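Local coordinates for penicillin-binding protein activator LpoB (Escherichia coli, PDB 4Q6Z), which probably activates the peptidoglycan synthase PBP1b from the outer membrane, with this chain forming its C-terminal domain, at residues Tyr1-Ala6 with Thr45-Asn50; Pro9-Met14 with Asn55-Leu60. All blocks are in the same frame, centred on the assembly; numbering follows the deposited sequence.

Contact 1: residues Tyr1-Ala6 with Thr45-Asn50; sequences YDWNGA and TETLRN
Thr47 meets Trp3 and Asn4 where helix 41-53 runs beside the first turn of helix 3-15, a helix-helix pairing on one face of the mixed sheet of this alpha/beta domain. Two residues earlier, Thr45 OG1 hydrogen-bonds to Ala41 O one turn back and, weakly, with Val31 N of strand 25-35. Thr47 carries the contact. Its CA lies 6.3 Å from that of Asn4, a close approach suited to a short, beta-branched residue. With CG2 anti to the backbone N, the methyl is directed at the neighbouring helix and reaches Asn4 ND2 at 3.8 Å; CG2 also lies 3.9 Å from the backbone N of Asn4 and 4.2 Å from Trp3 CB. OG1 stands obliquely to the Trp3 indole and hydrogen-bonds to Glu43 O, which leaves the apolar branch to do most of the packing. Leu48 packs on Ser102 and Met115 of the sheet and on Met7; an aliphatic side chain fits this buried layer. Arg49 NH2 bonds to Val61 O, tying the helix to the chain just after strand 59-60. Across the interface, Trp3 continues the apolar layer against Ala104, and Tyr1 CB stands 3.8 Å above the plane of its indole, offset toward the rim. Asp2 is the N-cap of helix 3-15: its OD1 accepts a weak bond from Gly5 N at 3.5 Å, bent to 143° at the hydrogen.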
# COMPACT_ATOMS: atom_id res chain seq x y z
N TYR A 1 14.24 -3.37 -12.14
CA TYR A 1 12.98 -3.83 -11.47
C TYR A 1 11.74 -3.27 -12.13
O TYR A 1 11.40 -2.11 -11.89
CB TYR A 1 12.93 -3.39 -10.00
CG TYR A 1 13.67 -4.28 -9.04
CD1 TYR A 1 13.57 -5.67 -9.11
CD2 TYR A 1 14.49 -3.72 -8.06
CE1 TYR A 1 14.27 -6.48 -8.22
CE2 TYR A 1 15.19 -4.52 -7.17
CZ TYR A 1 15.08 -5.89 -7.25
OH TYR A 1 15.78 -6.65 -6.36
N ASP A 2 11.08 -4.07 -12.95
CA ASP A 2 9.84 -3.64 -13.59
C ASP A 2 8.74 -3.75 -12.56
O ASP A 2 7.99 -4.73 -12.54
CB ASP A 2 9.55 -4.47 -14.86
CG ASP A 2 8.36 -3.93 -15.67
OD1 ASP A 2 8.09 -2.70 -15.65
OD2 ASP A 2 7.70 -4.75 -16.33
N TRP A 3 8.66 -2.75 -11.69
CA TRP A 3 7.55 -2.63 -10.72
C TRP A 3 6.20 -2.53 -11.43
O TRP A 3 5.27 -3.28 -11.14
CB TRP A 3 7.74 -1.42 -9.84
CG TRP A 3 8.87 -1.55 -8.90
CD1 TRP A 3 9.96 -0.75 -8.82
CD2 TRP A 3 9.03 -2.54 -7.88
NE1 TRP A 3 10.80 -1.17 -7.81
CE2 TRP A 3 10.25 -2.26 -7.21
CE3 TRP A 3 8.27 -3.63 -7.46
CZ2 TRP A 3 10.72 -3.04 -6.15
CZ3 TRP A 3 8.75 -4.41 -6.40
CH2 TRP A 3 9.95 -4.11 -5.76
N ASN A 4 6.12 -1.60 -12.38
CA ASN A 4 4.87 -1.27 -13.05
C ASN A 4 4.18 -2.48 -13.68
O ASN A 4 2.94 -2.62 -13.64
CB ASN A 4 5.14 -0.22 -14.12
CG ASN A 4 3.88 0.41 -14.62
OD1 ASN A 4 3.48 0.19 -15.76
ND2 ASN A 4 3.25 1.19 -13.77
N GLY A 5 4.99 -3.35 -14.27
CA GLY A 5 4.47 -4.50 -15.00
C GLY A 5 4.02 -5.60 -14.08
O GLY A 5 3.24 -6.46 -14.49
N ALA A 6 4.54 -5.60 -12.85
CA ALA A 6 4.02 -6.44 -11.76
C ALA A 6 2.78 -5.87 -11.06
O ALA A 6 1.90 -6.62 -10.62
CB ALA A 6 5.10 -6.71 -10.74
N THR A 45 7.21 2.35 -4.16
CA THR A 45 6.06 3.08 -3.59
C THR A 45 5.45 4.05 -4.60
O THR A 45 4.25 4.00 -4.85
CB THR A 45 6.41 3.85 -2.31
OG1 THR A 45 7.20 3.03 -1.45
CG2 THR A 45 5.16 4.22 -1.56
N GLU A 46 6.27 4.92 -5.19
CA GLU A 46 5.74 5.92 -6.10
C GLU A 46 5.00 5.26 -7.27
O GLU A 46 3.89 5.69 -7.65
CB GLU A 46 6.87 6.85 -6.58
CG GLU A 46 6.48 7.96 -7.59
CD GLU A 46 5.21 8.75 -7.21
OE1 GLU A 46 5.17 9.34 -6.11
OE2 GLU A 46 4.25 8.79 -8.03
N THR A 47 5.59 4.22 -7.82
CA THR A 47 4.98 3.51 -8.95
C THR A 47 3.60 2.98 -8.56
O THR A 47 2.64 3.03 -9.35
CB THR A 47 5.87 2.34 -9.41
OG1 THR A 47 7.24 2.70 -9.25
CG2 THR A 47 5.62 2.01 -10.86
N LEU A 48 3.54 2.46 -7.34
CA LEU A 48 2.30 1.92 -6.77
C LEU A 48 1.23 2.99 -6.53
O LEU A 48 0.06 2.81 -6.91
CB LEU A 48 2.60 1.19 -5.46
CG LEU A 48 1.41 0.56 -4.74
CD1 LEU A 48 0.68 -0.40 -5.67
CD2 LEU A 48 1.87 -0.13 -3.47
N ARG A 49 1.63 4.10 -5.90
CA ARG A 49 0.76 5.28 -5.80
C ARG A 49 0.25 5.72 -7.16
O ARG A 49 -0.95 5.94 -7.38
CB ARG A 49 1.53 6.43 -5.18
CG ARG A 49 1.89 6.22 -3.72
CD ARG A 49 2.34 7.52 -3.07
NE ARG A 49 1.19 8.36 -2.76
CZ ARG A 49 0.54 8.38 -1.60
NH1 ARG A 49 0.93 7.63 -0.58
NH2 ARG A 49 -0.51 9.18 -1.46
N ASN A 50 1.19 5.81 -8.09
CA ASN A 50 0.86 6.11 -9.47
C ASN A 50 -0.16 5.13 -10.07
O ASN A 50 -1.12 5.55 -10.70
CB ASN A 50 2.13 6.12 -10.31
CG ASN A 50 1.96 6.88 -11.60
OD1 ASN A 50 0.89 7.44 -11.86
ND2 ASN A 50 3.00 6.90 -12.42

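Contact 2: residues Pro9-Met14 with Asn55-Leu60; sequences PMVSKM and NGKFTL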
# COMPACT_ATOMS: atom_id res chain seq x y z
N PRO A 9 -1.12 -5.45 -13.20
CA PRO A 9 -1.97 -6.65 -13.13
C PRO A 9 -2.56 -6.87 -11.75
O PRO A 9 -3.69 -7.31 -11.64
CB PRO A 9 -1.02 -7.82 -13.49
CG PRO A 9 0.32 -7.23 -13.75
CD PRO A 9 0.25 -5.74 -13.68
N MET A 10 -1.78 -6.57 -10.71
CA MET A 10 -2.22 -6.78 -9.32
C MET A 10 -3.30 -5.79 -8.88
O MET A 10 -4.28 -6.19 -8.28
CB MET A 10 -1.04 -6.69 -8.35
CG MET A 10 -0.23 -7.97 -8.30
SD MET A 10 0.86 -8.03 -6.88
CE MET A 10 2.32 -7.65 -7.82
N VAL A 11 -3.09 -4.51 -9.16
CA VAL A 11 -4.09 -3.49 -8.86
C VAL A 11 -5.40 -3.81 -9.56
O VAL A 11 -6.47 -3.79 -8.95
CB VAL A 11 -3.61 -2.11 -9.32
CG1 VAL A 11 -4.76 -1.11 -9.34
CG2 VAL A 11 -2.50 -1.62 -8.40
N SER A 12 -5.31 -4.13 -10.84
CA SER A 12 -6.46 -4.60 -11.59
C SER A 12 -7.10 -5.82 -10.94
O SER A 12 -8.31 -5.88 -10.77
CB SER A 12 -6.05 -4.92 -13.03
OG SER A 12 -7.16 -5.33 -13.80
N LYS A 13 -6.29 -6.81 -10.58
CA LYS A 13 -6.77 -8.03 -9.91
C LYS A 13 -7.57 -7.65 -8.69
O LYS A 13 -8.65 -8.17 -8.46
CB LYS A 13 -5.57 -8.89 -9.49
CG LYS A 13 -5.73 -10.39 -9.51
CD LYS A 13 -4.34 -11.02 -9.40
CE LYS A 13 -4.33 -12.29 -8.57
NZ LYS A 13 -4.86 -13.44 -9.33
N MET A 14 -7.02 -6.71 -7.93
CA MET A 14 -7.58 -6.22 -6.67
C MET A 14 -8.93 -5.53 -6.89
O MET A 14 -9.90 -5.76 -6.17
CB MET A 14 -6.60 -5.24 -6.02
CG MET A 14 -7.00 -4.72 -4.64
SD MET A 14 -5.82 -3.58 -3.89
CE MET A 14 -6.03 -2.16 -4.94
N ASN A 55 -6.94 4.92 -12.80
CA ASN A 55 -7.57 5.95 -13.64
C ASN A 55 -8.68 6.63 -12.79
O ASN A 55 -9.83 6.80 -13.19
CB ASN A 55 -8.07 5.34 -14.97
CG ASN A 55 -7.69 6.18 -16.19
OD1 ASN A 55 -6.64 6.83 -16.21
ND2 ASN A 55 -8.53 6.16 -17.22
N GLY A 56 -8.27 7.02 -11.58
CA GLY A 56 -9.10 7.75 -10.64
C GLY A 56 -10.06 6.82 -9.92
O GLY A 56 -11.12 7.22 -9.44
N LYS A 57 -9.67 5.55 -9.87
CA LYS A 57 -10.53 4.49 -9.36
C LYS A 57 -10.25 4.26 -7.87
O LYS A 57 -10.94 3.51 -7.20
CB LYS A 57 -10.30 3.20 -10.14
CG LYS A 57 -8.83 2.77 -10.12
CD LYS A 57 -8.34 2.13 -11.41
CE LYS A 57 -6.99 1.45 -11.15
NZ LYS A 57 -6.41 0.91 -12.41
N PHE A 58 -9.21 4.92 -7.37
CA PHE A 58 -9.04 5.09 -5.93
C PHE A 58 -8.61 6.51 -5.61
O PHE A 58 -7.75 7.08 -6.28
CB PHE A 58 -7.98 4.15 -5.37
CG PHE A 58 -8.45 2.72 -5.24
CD1 PHE A 58 -9.44 2.38 -4.35
CD2 PHE A 58 -7.85 1.72 -6.00
CE1 PHE A 58 -9.84 1.07 -4.22
CE2 PHE A 58 -8.25 0.41 -5.88
CZ PHE A 58 -9.25 0.09 -4.99
N THR A 59 -9.20 7.06 -4.56
CA THR A 59 -8.65 8.22 -3.87
C THR A 59 -7.59 7.85 -2.82
O THR A 59 -7.81 6.94 -2.04
CB THR A 59 -9.81 8.94 -3.19
OG1 THR A 59 -11.02 8.69 -3.92
CG2 THR A 59 -9.56 10.42 -3.08
N LEU A 60 -6.44 8.54 -2.82
CA LEU A 60 -5.35 8.22 -1.88
C LEU A 60 -5.18 9.31 -0.84
O LEU A 60 -5.31 10.49 -1.12
CB LEU A 60 -3.98 8.01 -2.58
CG LEU A 60 -3.97 7.43 -4.01
CD1 LEU A 60 -2.56 7.44 -4.57
CD2 LEU A 60 -4.55 6.03 -4.07
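Met14 N donates to Met10 O at 2.8 Å, a backbone bond of helix 3-15 that secures the turn from which the Met14 side chain extends to Phe58. The helix here packs on the loop leading into strand 59-60, at the end of a beta-alpha-beta crossover: strand 25-35, helix 41-53 and strand 59-60 follow in order, and the two strands lie parallel and adjacent in the sheet. No hydrogen bond joins the two segments, and the contact is made by apolar groups. Met14 is extended over its first two torsions and bent only at the third (chi3 70°), and this last turn brings its methyl to the ring. CE lies 3.5 Å from Phe58 CE2 and 3.9 Å from Phe58 CZ, approaching at an oblique angle to the ring. A long, flexible thioether suits this buried place, since it can span from the helix to the ring while also touching Leu52 and Leu117. Phe58 has the bulk to fill the junction, resting on Leu15 of the same helix and on Leu26 of the neighbouring strand. Next to it, Lys57 has a double task. Its backbone is hydrogen-bonded to Gly23, while its side chain lays its methylene end against Val11 and delivers the ammonium to Asn54 O in a weak hydrogen bond. Val11 is compact and apolar, and its side chain also touches Leu52. CG1, anti to the backbone N (chi1 166°), is the branch that meets the lysine, 3.8 Å from Lys57 CE and 4.0 Å from Lys57 NZ.

How the contacts relate
Both contacts use helix 3-15, contact 1 at its first turn and contact 2 further along, with centres about 12 Å apart. Their second segments succeed one another in the chain, through helix 41-53 and into strand 59-60, so one helix packs along a continuous part of the crossover. Contact 2 is buried and built from the apolar parts of Val11, Met14, Phe58 and the Lys57 methylenes, whereas contact 1 is partly exposed and rests on a threonine methyl set between a buried tryptophan and an exposed asparagine. Neither has a hydrogen bond between its segments. They touch directly where Leu60 CD1 packs 3.6 Å from Arg49 O, and where Pro9 CD lies 4.1 Å from Asn4 O.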